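PDB 3IF2: aminotransferase from Psychrobacter arcticus 273-4, which binds pyridoxal 5'-phosphate and probably transfers amino groups between amino acids and keto acids, perhaps as a valine-pyruvate transaminase. Local coordinates for residues Ala195-Pro200 / Ala235-Ile240. Numbering follows the deposited sequence.
Sequences ALENLP and AKRYDI
Glu197 and Arg237 form a salt bridge carried by one hydrogen bond at the protein surface, between the C-terminal ends of helices 193-197 and 225-237. Both helices belong to the class I and II aminotransferase fold (fold type I), and the contact lies away from the pyridoxal phosphate site. Helix 225-237 is the beta-alpha-beta crossover between the parallel strands 207-213 and 242-245, so the bridge links the end of that crossover helix to the end of helix 193-197, earlier in the chain. Arg237 NH1 donates to Glu197 OE2 over 3.1 Å. The bond is nearly straight, with an N-H...O angle of 169°. OE2 accepts through its anti lone pair, and the carboxylate and guanidinium planes lie only 4° apart. The pairing is one-pronged: Arg237 NH2 stays 3.7 Å from Glu197 OE2. The two side chains cross at about a right angle. In Arg237, chi1 of -170° sets CG opposite the backbone N, and the bend at chi3 brings the guanidinium edge to the acid. The CB of Tyr238 is directed toward 195-200, yet its OH stays 4.4 Å from Glu197 O. The Tyr238 side chain also touches Leu202 and Lys203 of helix 200-203. With an alanine at Glu197, the Arg237 guanidinium is likely to lose this charged mate and be freer to turn. Further out, His230 of helix 225-237 makes a weak hydrogen bond to Glu197 OE1 and may help to position the carboxylate. Leu196 packs on Leu231 and Ile234 of the same helix. A Schellman motif with Asp239 as the C-prime residue ends helix 225-237; in it Ile240 N bonds to Ala235 O at 3.2 Å.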
loop_
_atom_site.group_PDB
_atom_site.type_symbol
_atom_site.label_atom_id
_atom_site.label_comp_id
_atom_site.label_asym_id
_atom_site.label_seq_id
_atom_site.Cartn_x
_atom_site.Cartn_y
_atom_site.Cartn_z
ATOM N N ALA A 195 30.792 12.958 -16.731
ATOM C CA ALA A 195 30.458 13.269 -15.335
ATOM C C ALA A 195 30.033 12.051 -14.507
ATOM O O ALA A 195 30.493 11.880 -13.377
ATOM C CB ALA A 195 29.363 14.313 -15.284
ATOM N N LEU A 196 29.171 11.211 -15.081
ATOM C CA LEU A 196 28.636 10.018 -14.394
ATOM C C LEU A 196 29.695 8.950 -14.116
ATOM O O LEU A 196 29.830 8.467 -12.983
ATOM C CB LEU A 196 27.474 9.410 -15.213
ATOM C CG LEU A 196 26.697 8.175 -14.731
ATOM C CD1 LEU A 196 25.365 8.068 -15.488
ATOM C CD2 LEU A 196 27.454 6.845 -14.828
ATOM N N GLU A 197 30.462 8.624 -15.152
ATOM C CA GLU A 197 31.436 7.517 -15.107
ATOM C C GLU A 197 32.633 7.835 -14.195
ATOM O O GLU A 197 33.286 6.915 -13.699
ATOM C CB GLU A 197 31.822 7.139 -16.552
ATOM C CG GLU A 197 32.162 5.667 -16.848
ATOM C CD GLU A 197 31.746 5.231 -18.294
ATOM O OE1 GLU A 197 31.423 6.096 -19.153
ATOM O OE2 GLU A 197 31.717 4.006 -18.567
ATOM N N ASN A 198 32.869 9.134 -13.961
ATOM C CA ASN A 198 33.898 9.650 -13.044
ATOM C C ASN A 198 33.370 10.109 -11.671
ATOM O O ASN A 198 34.159 10.581 -10.844
ATOM C CB ASN A 198 34.675 10.803 -13.720
ATOM C CG ASN A 198 35.547 10.318 -14.862
ATOM O OD1 ASN A 198 36.613 9.725 -14.637
ATOM N ND2 ASN A 198 35.113 10.581 -16.098
ATOM N N LEU A 199 32.067 9.964 -11.414
ATOM C CA LEU A 199 31.477 10.325 -10.111
ATOM C C LEU A 199 32.203 9.533 -8.991
ATOM O O LEU A 199 32.299 8.304 -9.092
ATOM C CB LEU A 199 29.982 10.025 -10.086
ATOM C CG LEU A 199 29.154 10.538 -8.914
ATOM C CD1 LEU A 199 29.127 12.059 -8.902
ATOM C CD2 LEU A 199 27.752 10.005 -9.052
ATOM N N PRO A 200 32.793 10.233 -7.986
ATOM C CA PRO A 200 33.506 9.566 -6.881
ATOM C C PRO A 200 32.689 8.505 -6.127
ATOM O O PRO A 200 33.233 7.442 -5.783
ATOM C CB PRO A 200 33.866 10.728 -5.950
ATOM C CG PRO A 200 33.989 11.899 -6.846
ATOM C CD PRO A 200 32.954 11.702 -7.905
ATOM N N ALA A 235 26.278 -0.349 -14.916
ATOM C CA ALA A 235 25.622 -1.066 -13.798
ATOM C C ALA A 235 26.245 -2.437 -13.546
ATOM O O ALA A 235 26.556 -2.757 -12.399
ATOM C CB ALA A 235 24.118 -1.209 -14.016
ATOM N N LYS A 236 26.463 -3.220 -14.604
ATOM C CA LYS A 236 27.046 -4.570 -14.461
ATOM C C LYS A 236 28.468 -4.518 -13.874
ATOM O O LYS A 236 28.811 -5.348 -13.036
ATOM C CB LYS A 236 27.060 -5.341 -15.793
ATOM C CG LYS A 236 27.345 -6.849 -15.642
ATOM C CD LYS A 236 27.798 -7.507 -16.956
ATOM C CE LYS A 236 28.178 -8.988 -16.725
ATOM N NZ LYS A 236 28.683 -9.656 -17.956
ATOM N N ARG A 237 29.262 -3.537 -14.317
ATOM C CA ARG A 237 30.647 -3.350 -13.865
ATOM C C ARG A 237 30.734 -3.159 -12.365
ATOM O O ARG A 237 31.560 -3.815 -11.718
ATOM C CB ARG A 237 31.288 -2.146 -14.561
ATOM C CG ARG A 237 32.819 -1.955 -14.367
ATOM C CD ARG A 237 33.264 -0.649 -15.036
ATOM N NE ARG A 237 32.783 -0.607 -16.431
ATOM C CZ ARG A 237 32.524 0.488 -17.167
ATOM N NH1 ARG A 237 32.691 1.735 -16.691
ATOM N NH2 ARG A 237 32.065 0.328 -18.416
ATOM N N TYR A 238 29.859 -2.303 -11.828
ATOM C CA TYR A 238 29.830 -1.992 -10.393
ATOM C C TYR A 238 28.954 -2.902 -9.497
ATOM O O TYR A 238 28.752 -2.566 -8.325
ATOM C CB TYR A 238 29.508 -0.493 -10.191
ATOM C CG TYR A 238 30.630 0.413 -10.679
ATOM C CD1 TYR A 238 31.784 0.618 -9.897
ATOM C CD2 TYR A 238 30.556 1.061 -11.918
ATOM C CE1 TYR A 238 32.843 1.454 -10.341
ATOM C CE2 TYR A 238 31.609 1.901 -12.371
ATOM C CZ TYR A 238 32.742 2.090 -11.575
ATOM O OH TYR A 238 33.758 2.904 -12.019
ATOM N N ASP A 239 28.508 -4.071 -9.987
ATOM C CA ASP A 239 27.621 -4.997 -9.216
ATOM C C ASP A 239 26.410 -4.315 -8.604
ATOM O O ASP A 239 26.140 -4.444 -7.407
ATOM C CB ASP A 239 28.390 -5.786 -8.130
ATOM C CG ASP A 239 28.950 -7.074 -8.640
ATOM O OD1 ASP A 239 29.973 -7.023 -9.367
ATOM O OD2 ASP A 239 28.366 -8.136 -8.275
ATOM N N ILE A 240 25.725 -3.529 -9.418
ATOM C CA ILE A 240 24.505 -2.847 -8.986
ATOM C C ILE A 240 23.441 -2.976 -10.082
ATOM O O ILE A 240 23.787 -3.010 -11.271
ATOM C CB ILE A 240 24.769 -1.356 -8.596
ATOM C CG1 ILE A 240 25.410 -0.555 -9.750
ATOM C CG2 ILE A 240 25.651 -1.280 -7.339
ATOM C CD1 ILE A 240 25.372 0.947 -9.542
#